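Local structure of aminoglycoside phosphotransferase (Alicyclobacillus acidocaldarius subsp. acidocaldarius, 4PDY) at residues A[59-64]-A[103-107]; A[128-133]-A[280-284]; A[200-204]-A[293-298]; A[211-215]-A[250-254]. The protein probably acts as a phosphotransferase of the aminoglycoside phosphotransferase family, moving a phosphate group onto a small-molecule acceptor within a protein-kinase-like fold. All coordinates share one frame; numbering follows the deposited sequence.

Interaction 1 of 4, residues A[59-64]-A[103-107]; sequences RSSIAP and FTYYV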
# COMPACT_ATOMS: atom_id res chain seq x y z
N ARG A 59 -10.07 -7.09 14.63
CA ARG A 59 -10.65 -5.99 15.36
C ARG A 59 -10.35 -4.72 14.55
O ARG A 59 -9.18 -4.39 14.29
CB ARG A 59 -10.01 -5.86 16.73
CG ARG A 59 -10.55 -4.70 17.54
CD ARG A 59 -9.83 -4.53 18.86
NE ARG A 59 -10.26 -5.49 19.88
CZ ARG A 59 -9.52 -6.46 20.42
NH1 ARG A 59 -8.28 -6.72 20.03
NH2 ARG A 59 -10.07 -7.19 21.38
N SER A 60 -11.41 -4.04 14.13
CA SER A 60 -11.28 -2.86 13.28
C SER A 60 -12.04 -1.69 13.89
O SER A 60 -12.89 -1.86 14.76
CB SER A 60 -11.80 -3.19 11.88
OG SER A 60 -11.70 -2.07 10.99
N SER A 61 -11.71 -0.48 13.44
CA SER A 61 -12.49 0.70 13.76
C SER A 61 -13.31 1.18 12.56
O SER A 61 -13.95 2.22 12.65
CB SER A 61 -11.59 1.78 14.34
OG SER A 61 -11.23 1.45 15.68
N ILE A 62 -13.37 0.41 11.48
CA ILE A 62 -14.22 0.81 10.35
C ILE A 62 -15.68 0.81 10.75
O ILE A 62 -16.12 0.04 11.61
CB ILE A 62 -14.04 -0.02 9.06
CG1 ILE A 62 -14.49 -1.47 9.22
CG2 ILE A 62 -12.62 0.08 8.55
CD1 ILE A 62 -14.46 -2.21 7.90
N ALA A 63 -16.45 1.70 10.16
CA ALA A 63 -17.88 1.73 10.38
C ALA A 63 -18.56 0.49 9.82
O ALA A 63 -18.14 -0.05 8.79
CB ALA A 63 -18.45 2.98 9.75
N PRO A 64 -19.67 0.05 10.46
CA PRO A 64 -20.39 -1.09 9.90
C PRO A 64 -20.80 -0.90 8.45
O PRO A 64 -20.70 -1.83 7.67
CB PRO A 64 -21.59 -1.23 10.83
CG PRO A 64 -21.08 -0.74 12.14
CD PRO A 64 -20.12 0.36 11.82
N PHE A 103 -15.93 -1.45 18.57
CA PHE A 103 -15.14 -2.05 17.50
C PHE A 103 -16.02 -2.85 16.54
O PHE A 103 -17.06 -3.37 16.93
CB PHE A 103 -14.09 -3.02 18.06
CG PHE A 103 -12.99 -2.35 18.85
CD1 PHE A 103 -12.09 -1.49 18.23
CD2 PHE A 103 -12.86 -2.58 20.21
CE1 PHE A 103 -11.07 -0.90 18.95
CE2 PHE A 103 -11.83 -2.01 20.93
CZ PHE A 103 -10.94 -1.16 20.31
N THR A 104 -15.57 -2.93 15.29
CA THR A 104 -16.20 -3.76 14.28
C THR A 104 -15.27 -4.95 14.07
O THR A 104 -14.13 -4.80 13.68
CB THR A 104 -16.37 -2.98 12.95
OG1 THR A 104 -17.18 -1.82 13.19
CG2 THR A 104 -16.97 -3.84 11.85
N TYR A 105 -15.77 -6.15 14.36
CA TYR A 105 -15.02 -7.38 14.17
C TYR A 105 -15.49 -8.08 12.92
O TYR A 105 -16.69 -8.20 12.69
CB TYR A 105 -15.24 -8.30 15.38
CG TYR A 105 -14.72 -7.74 16.68
CD1 TYR A 105 -13.39 -7.91 17.05
CD2 TYR A 105 -15.54 -7.01 17.53
CE1 TYR A 105 -12.90 -7.42 18.24
CE2 TYR A 105 -15.06 -6.48 18.71
CZ TYR A 105 -13.74 -6.66 19.05
OH TYR A 105 -13.25 -6.19 20.25
N TYR A 106 -14.54 -8.60 12.15
CA TYR A 106 -14.89 -9.47 11.03
C TYR A 106 -13.88 -10.57 10.90
O TYR A 106 -12.74 -10.43 11.32
CB TYR A 106 -15.07 -8.66 9.72
CG TYR A 106 -13.84 -7.97 9.21
CD1 TYR A 106 -12.96 -8.62 8.37
CD2 TYR A 106 -13.59 -6.63 9.50
CE1 TYR A 106 -11.81 -8.02 7.91
CE2 TYR A 106 -12.44 -6.02 9.03
CZ TYR A 106 -11.55 -6.71 8.22
OH TYR A 106 -10.41 -6.12 7.72
N VAL A 107 -14.34 -11.68 10.32
CA VAL A 107 -13.60 -12.93 10.31
C VAL A 107 -13.50 -13.41 8.87
O VAL A 107 -14.47 -13.35 8.11
CB VAL A 107 -14.36 -13.98 11.17
CG1 VAL A 107 -13.67 -15.32 11.12
CG2 VAL A 107 -14.50 -13.52 12.62
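R59 lays its aliphatic chain over F103 and turns its NE to Y105. With CG trans to the backbone N (chi1 179°), the chain runs extended to R59 CD, which sits squarely above the F103 ring, 3.6 Å from its centroid, a CH-pi contact. A bend at chi3 then brings R59 NE to Y105 OH (3.1 Å), tilted from the guanidinium plane. Behind these side chains, S60 and T104 form a hydrogen-bonded antiparallel pair, with S60 N to T104 O and T104 N to S60 O both 2.9 Å. The tightest part is on the face of T104, whose OG1 donates to I62 O at 2.7 Å, almost in line with the C=O bond, and also meets R99. This grips the chain where the sheet of the N-terminal lobe gives way to helix 64-79. S61, by contrast, is exposed, its OG no nearer to F103 than 4.0 Å at CD1. Were R59 an alanine, F103 would probably lose the cover over one face, and Y105 OH and the carbonyl of P21, which NH1 reaches, would lack these donors. The arginine thus works here through alkyl packing and N-H donation to uncharged oxygens.

Interaction 2 of 4, residues A[128-133]-A[280-284]; sequences AYTLAQ and HFDAV
F281 turns its CG away from its own carbonyl carbon (chi1 -85°) and sets its ring against A128 and A132, while V284 points CG1 directly away from its amide nitrogen (chi1 177°) and thereby aims CG2 between A132 and Y129. The ring of F281 meets A128 CB through CE2 at 3.5 Å and A132 CB through CD1, also at 3.5 Å; CZ reaches L131 CB, and A128 O lies over the centre of one ring face. V284 CG2 touches A132 CB at 3.7 Å and Y129 CE1 at 3.8 Å, and packs on Q133 CG. With two alanines one turn apart, the axes of segments 128-133 and 280-284 approach to 7.9 Å and lie 33° apart, running roughly the same way in the helical C-terminal lobe. F281 also packs on M256 of helix 252-266. Replacing F281 by an alanine is likely to open a gap beside A128, A132 and L131, leaving the two helices less firmly keyed. H280 takes part through CB, against Y129 CB, while its ND1 bonds A276 O in its own helix. The contact is made by apolar packing, and burying H280 O at the Y129 ring edge without a polar partner is probably a cost this packing must repay.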
# COMPACT_ATOMS: atom_id res chain seq x y z
N ALA A 128 1.41 -7.79 -8.24
CA ALA A 128 0.95 -6.92 -9.31
C ALA A 128 -0.24 -7.55 -10.04
O ALA A 128 -1.23 -6.91 -10.32
CB ALA A 128 2.08 -6.64 -10.26
N TYR A 129 -0.13 -8.83 -10.38
CA TYR A 129 -1.20 -9.52 -11.08
C TYR A 129 -2.49 -9.43 -10.29
O TYR A 129 -3.57 -9.12 -10.82
CB TYR A 129 -0.77 -10.98 -11.34
CG TYR A 129 -1.64 -11.77 -12.28
CD1 TYR A 129 -1.95 -11.30 -13.55
CD2 TYR A 129 -2.07 -13.05 -11.92
CE1 TYR A 129 -2.72 -12.06 -14.41
CE2 TYR A 129 -2.83 -13.80 -12.78
CZ TYR A 129 -3.16 -13.31 -14.02
OH TYR A 129 -3.93 -14.05 -14.88
N THR A 130 -2.40 -9.77 -9.01
CA THR A 130 -3.55 -9.75 -8.14
C THR A 130 -4.17 -8.33 -8.03
O THR A 130 -5.40 -8.18 -8.10
CB THR A 130 -3.17 -10.32 -6.76
OG1 THR A 130 -2.98 -11.74 -6.91
CG2 THR A 130 -4.20 -10.01 -5.72
N LEU A 131 -3.31 -7.34 -7.80
CA LEU A 131 -3.81 -5.96 -7.71
C LEU A 131 -4.52 -5.54 -9.01
O LEU A 131 -5.58 -4.90 -8.97
CB LEU A 131 -2.66 -5.01 -7.40
CG LEU A 131 -2.09 -5.11 -5.97
CD1 LEU A 131 -0.75 -4.38 -5.93
CD2 LEU A 131 -3.06 -4.57 -4.93
N ALA A 132 -3.94 -5.90 -10.14
CA ALA A 132 -4.54 -5.59 -11.43
C ALA A 132 -5.88 -6.29 -11.61
O ALA A 132 -6.84 -5.73 -12.12
CB ALA A 132 -3.59 -5.97 -12.53
N GLN A 133 -5.94 -7.55 -11.18
CA GLN A 133 -7.20 -8.30 -11.25
C GLN A 133 -8.27 -7.66 -10.38
O GLN A 133 -9.44 -7.60 -10.77
CB GLN A 133 -6.99 -9.76 -10.84
CG GLN A 133 -6.20 -10.57 -11.84
CD GLN A 133 -6.01 -12.00 -11.40
OE1 GLN A 133 -5.82 -12.27 -10.20
NE2 GLN A 133 -6.12 -12.94 -12.35
N HIS A 280 2.74 -7.78 -15.38
CA HIS A 280 1.56 -8.42 -14.81
C HIS A 280 0.36 -7.50 -14.68
O HIS A 280 -0.76 -7.97 -14.77
CB HIS A 280 1.92 -9.16 -13.52
CG HIS A 280 2.73 -10.38 -13.79
ND1 HIS A 280 4.08 -10.32 -14.02
CD2 HIS A 280 2.37 -11.67 -13.95
CE1 HIS A 280 4.52 -11.54 -14.32
NE2 HIS A 280 3.51 -12.37 -14.26
N PHE A 281 0.58 -6.18 -14.51
CA PHE A 281 -0.53 -5.23 -14.71
C PHE A 281 -1.00 -5.25 -16.18
O PHE A 281 -2.19 -5.34 -16.47
CB PHE A 281 -0.14 -3.80 -14.28
CG PHE A 281 -0.34 -3.54 -12.82
CD1 PHE A 281 -1.56 -3.10 -12.35
CD2 PHE A 281 0.70 -3.72 -11.91
CE1 PHE A 281 -1.77 -2.87 -10.99
CE2 PHE A 281 0.51 -3.47 -10.55
CZ PHE A 281 -0.72 -3.03 -10.10
N ASP A 282 -0.04 -5.21 -17.09
CA ASP A 282 -0.33 -5.18 -18.53
C ASP A 282 -1.11 -6.40 -18.98
O ASP A 282 -1.97 -6.29 -19.84
CB ASP A 282 0.97 -5.06 -19.32
CG ASP A 282 0.75 -4.61 -20.74
OD1 ASP A 282 0.52 -3.40 -20.98
OD2 ASP A 282 0.85 -5.47 -21.62
N ALA A 283 -0.81 -7.56 -18.39
CA ALA A 283 -1.48 -8.82 -18.74
C ALA A 283 -2.99 -8.75 -18.47
O ALA A 283 -3.79 -9.35 -19.20
CB ALA A 283 -0.86 -9.97 -17.96
N VAL A 284 -3.39 -8.03 -17.44
CA VAL A 284 -4.81 -7.87 -17.13
C VAL A 284 -5.45 -6.78 -18.01
O VAL A 284 -6.52 -6.98 -18.57
CB VAL A 284 -5.00 -7.57 -15.63
CG1 VAL A 284 -6.47 -7.34 -15.31
CG2 VAL A 284 -4.45 -8.72 -14.79

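Interaction 3 of 4, residues A[200-204]-A[293-298]; sequences LALFE and RAVEAI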
# COMPACT_ATOMS: atom_id res chain seq x y z
N LEU A 200 6.40 17.18 -9.86
CA LEU A 200 5.27 18.10 -9.94
C LEU A 200 5.01 18.53 -11.39
O LEU A 200 3.86 18.65 -11.76
CB LEU A 200 5.49 19.31 -9.04
CG LEU A 200 5.56 19.01 -7.53
CD1 LEU A 200 5.90 20.27 -6.76
CD2 LEU A 200 4.26 18.44 -7.02
N ALA A 201 6.06 18.67 -12.20
CA ALA A 201 5.87 18.98 -13.63
C ALA A 201 5.10 17.85 -14.34
O ALA A 201 4.22 18.09 -15.17
CB ALA A 201 7.20 19.24 -14.33
N LEU A 202 5.41 16.60 -13.98
CA LEU A 202 4.69 15.47 -14.56
C LEU A 202 3.23 15.46 -14.15
O LEU A 202 2.35 15.20 -14.96
CB LEU A 202 5.33 14.13 -14.20
CG LEU A 202 6.56 13.76 -15.03
CD1 LEU A 202 7.26 12.59 -14.36
CD2 LEU A 202 6.19 13.41 -16.45
N PHE A 203 2.96 15.76 -12.88
CA PHE A 203 1.57 15.85 -12.42
C PHE A 203 0.77 16.95 -13.13
O PHE A 203 -0.44 16.84 -13.22
CB PHE A 203 1.50 16.07 -10.90
CG PHE A 203 1.78 14.83 -10.07
CD1 PHE A 203 0.96 13.70 -10.15
CD2 PHE A 203 2.83 14.83 -9.19
CE1 PHE A 203 1.21 12.58 -9.37
CE2 PHE A 203 3.09 13.71 -8.41
CZ PHE A 203 2.28 12.59 -8.50
N GLU A 204 1.46 17.98 -13.63
CA GLU A 204 0.85 19.11 -14.37
C GLU A 204 0.71 18.85 -15.87
O GLU A 204 0.09 19.64 -16.58
CB GLU A 204 1.65 20.38 -14.11
CG GLU A 204 1.57 20.81 -12.65
CD GLU A 204 2.34 22.07 -12.34
OE1 GLU A 204 3.30 22.39 -13.07
OE2 GLU A 204 1.99 22.74 -11.34
N ARG A 293 3.23 7.40 -17.27
CA ARG A 293 3.69 8.73 -16.87
C ARG A 293 3.17 9.13 -15.49
O ARG A 293 3.88 9.78 -14.73
CB ARG A 293 3.33 9.77 -17.93
CG ARG A 293 3.89 9.39 -19.28
CD ARG A 293 4.80 10.42 -19.89
NE ARG A 293 4.17 11.73 -19.98
CZ ARG A 293 4.83 12.87 -19.92
NH1 ARG A 293 4.16 14.01 -20.00
NH2 ARG A 293 6.16 12.89 -19.78
N ALA A 294 1.93 8.75 -15.17
CA ALA A 294 1.40 8.97 -13.83
C ALA A 294 2.23 8.22 -12.77
O ALA A 294 2.53 8.75 -11.71
CB ALA A 294 -0.05 8.55 -13.75
N VAL A 295 2.58 6.97 -13.07
CA VAL A 295 3.43 6.18 -12.18
C VAL A 295 4.80 6.87 -12.04
O VAL A 295 5.32 6.99 -10.94
CB VAL A 295 3.58 4.74 -12.70
CG1 VAL A 295 4.68 4.02 -11.95
CG2 VAL A 295 2.27 3.98 -12.57
N GLU A 296 5.37 7.36 -13.16
CA GLU A 296 6.63 8.06 -13.06
C GLU A 296 6.55 9.32 -12.18
O GLU A 296 7.48 9.63 -11.44
CB GLU A 296 7.11 8.50 -14.44
CG GLU A 296 7.55 7.36 -15.35
CD GLU A 296 8.04 7.89 -16.68
OE1 GLU A 296 7.21 8.35 -17.51
OE2 GLU A 296 9.27 7.86 -16.88
N ALA A 297 5.44 10.05 -12.29
CA ALA A 297 5.26 11.25 -11.47
C ALA A 297 5.36 10.92 -9.99
O ALA A 297 6.02 11.61 -9.19
CB ALA A 297 3.91 11.90 -11.76
N ILE A 298 4.71 9.82 -9.62
CA ILE A 298 4.70 9.41 -8.23
C ILE A 298 6.11 8.93 -7.82
O ILE A 298 6.63 9.37 -6.80
CB ILE A 298 3.65 8.31 -7.99
CG1 ILE A 298 2.24 8.85 -8.17
CG2 ILE A 298 3.77 7.73 -6.58
CD1 ILE A 298 1.21 7.79 -8.48
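L202 and A297 bring helices 189-203 and 289-300 together, their CA atoms 5.3 Å apart, close enough for L202 CB to touch A297 CB at 3.6 Å. L202 CD1 rests on the backbone at A297 N (3.7 Å), and L202 CD2 comes down on one face of the R293 guanidinium, toward the rim, 3.4 Å from R293 NH2. R293 offers that face because its chain bends at chi2 and chi3 and its nitrogens are held by carboxylates, NH1 by D205 and NE by D207, both in salt bridges. This is in the helical C-terminal lobe of the kinase-like fold, where D205 sits in the short link between helices 189-203 and 206-218, and D207 in the first turn of the latter. One residue on from the leucine, F203 presents a ring face to A297, whose methyl CB stands 3.6 Å from the ring centroid and 9° off its normal, a CH-pi contact. I298 CG1 approaches the same ring at its edge, 3.8 Å from F203 CZ, the two side chains crossing at about a right angle. F203 also meets the ring of F158, from helix 154-173, with the planes about 20° apart.

Interaction 4 of 4, residues A[211-215]-A[250-254]; sequences YLEAE and APRAL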
# COMPACT_ATOMS: atom_id res chain seq x y z
N TYR A 211 -5.34 10.83 -17.82
CA TYR A 211 -5.36 9.47 -17.28
C TYR A 211 -6.11 9.38 -15.93
O TYR A 211 -6.99 8.53 -15.75
CB TYR A 211 -3.95 8.93 -17.15
CG TYR A 211 -3.91 7.71 -16.27
CD1 TYR A 211 -4.27 6.46 -16.76
CD2 TYR A 211 -3.55 7.82 -14.93
CE1 TYR A 211 -4.27 5.34 -15.92
CE2 TYR A 211 -3.56 6.71 -14.10
CZ TYR A 211 -3.94 5.50 -14.60
OH TYR A 211 -3.91 4.40 -13.77
N LEU A 212 -5.78 10.29 -15.02
CA LEU A 212 -6.35 10.25 -13.68
C LEU A 212 -7.85 10.49 -13.76
O LEU A 212 -8.63 9.81 -13.11
CB LEU A 212 -5.66 11.26 -12.76
CG LEU A 212 -4.16 10.99 -12.50
CD1 LEU A 212 -3.50 12.17 -11.82
CD2 LEU A 212 -3.97 9.74 -11.63
N GLU A 213 -8.25 11.45 -14.59
CA GLU A 213 -9.67 11.74 -14.73
C GLU A 213 -10.45 10.61 -15.38
O GLU A 213 -11.59 10.31 -14.98
CB GLU A 213 -9.86 13.03 -15.51
CG GLU A 213 -9.33 14.26 -14.79
CD GLU A 213 -9.39 15.52 -15.65
OE1 GLU A 213 -9.46 15.42 -16.90
OE2 GLU A 213 -9.35 16.62 -15.06
N ALA A 214 -9.87 9.99 -16.40
CA ALA A 214 -10.50 8.84 -17.06
C ALA A 214 -10.68 7.68 -16.07
O ALA A 214 -11.73 7.04 -16.06
CB ALA A 214 -9.67 8.39 -18.24
N GLU A 215 -9.67 7.42 -15.26
CA GLU A 215 -9.77 6.38 -14.22
C GLU A 215 -10.87 6.67 -13.22
O GLU A 215 -11.63 5.77 -12.85
CB GLU A 215 -8.43 6.23 -13.51
CG GLU A 215 -7.42 5.38 -14.27
CD GLU A 215 -7.71 3.89 -14.19
OE1 GLU A 215 -7.63 3.31 -13.09
OE2 GLU A 215 -8.02 3.29 -15.23
N ALA A 250 -10.05 4.32 -7.13
CA ALA A 250 -8.85 5.13 -7.28
C ALA A 250 -8.10 4.70 -8.52
O ALA A 250 -8.20 3.55 -8.93
CB ALA A 250 -7.96 5.02 -6.07
N PRO A 251 -7.32 5.62 -9.13
CA PRO A 251 -6.61 5.25 -10.33
C PRO A 251 -5.64 4.11 -10.07
O PRO A 251 -4.94 4.11 -9.06
CB PRO A 251 -5.87 6.53 -10.71
CG PRO A 251 -6.72 7.63 -10.16
CD PRO A 251 -7.20 7.07 -8.85
N ARG A 252 -5.57 3.19 -11.03
CA ARG A 252 -4.71 2.03 -10.94
C ARG A 252 -3.25 2.38 -10.67
O ARG A 252 -2.53 1.64 -9.98
CB ARG A 252 -4.86 1.18 -12.20
CG ARG A 252 -4.23 -0.18 -12.09
CD ARG A 252 -4.60 -1.10 -13.22
NE ARG A 252 -3.89 -0.75 -14.46
CZ ARG A 252 -3.58 -1.60 -15.43
NH1 ARG A 252 -3.91 -2.89 -15.33
NH2 ARG A 252 -2.91 -1.19 -16.50
N ALA A 253 -2.79 3.50 -11.19
CA ALA A 253 -1.43 3.96 -10.98
C ALA A 253 -1.04 4.05 -9.50
O ALA A 253 0.15 3.96 -9.17
CB ALA A 253 -1.24 5.32 -11.66
N LEU A 254 -2.01 4.30 -8.62
CA LEU A 254 -1.67 4.39 -7.20
C LEU A 254 -1.16 3.06 -6.64
O LEU A 254 -0.10 3.03 -6.04
CB LEU A 254 -2.84 4.88 -6.38
CG LEU A 254 -3.25 6.35 -6.57
CD1 LEU A 254 -4.41 6.70 -5.66
CD2 LEU A 254 -2.08 7.29 -6.33
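Y211 and E215, one turn apart on helix 206-218, reach across to the start of helix 252-266, and each takes one backbone N-H there. The phenol of Y211 swings out opposite its backbone N (chi1 165°) until Y211 OH accepts from A253 N at 3.0 Å, a somewhat bent bond of 141°, and Y211 CE2 lies 3.6 Å from A253 CB. E215 instead folds at chi2, so that its carboxylate curls back and OE1 receives R252 N at 2.9 Å; the donor comes on the anti side and well out of the carboxylate plane. P251 packs on E215 and L212, and more loosely on Y211. E215 CB meets P251 CB at 3.8 Å as the two side chains cross obliquely, and L212 CD2 meets P251 CG, also at 3.8 Å, at about a right angle. A carboxylate beside the first N-H groups of a helix would probably gain from the positive end of the helix dipole. Y211 OH has a second partner in E291 OE2, and the other oxygen of E291 forms a salt bridge with R252 NH2, linking both sides of the contact through one acid. Around it, A294 of helix 289-300 packs on Y211 and A253, and A250 bonds through its backbone to G220, next to the small antiparallel sheet of strands 221-222 and 248-249.

In the fold
Interaction 1 comes first along the chain and stands apart, in the beta sheet of the N-terminal lobe, its centre about 28 to 36 Å from the others. Interactions 2, 3 and 4 share the helical C-terminal lobe. Interaction 4 joins the other two: its centre is about 15 Å from that of interaction 2 and 12 Å from that of interaction 3. R252 NH1 probably bonds F281 O of interaction 2, while V295 and I298 of interaction 3 pack on A253 and L254. Along the chain the segments of interactions 2 and 3 alternate, and both segments of interaction 4 fall within each. Through its first residues, helix 252-266 thus touches both helix 271-284 and helix 289-300.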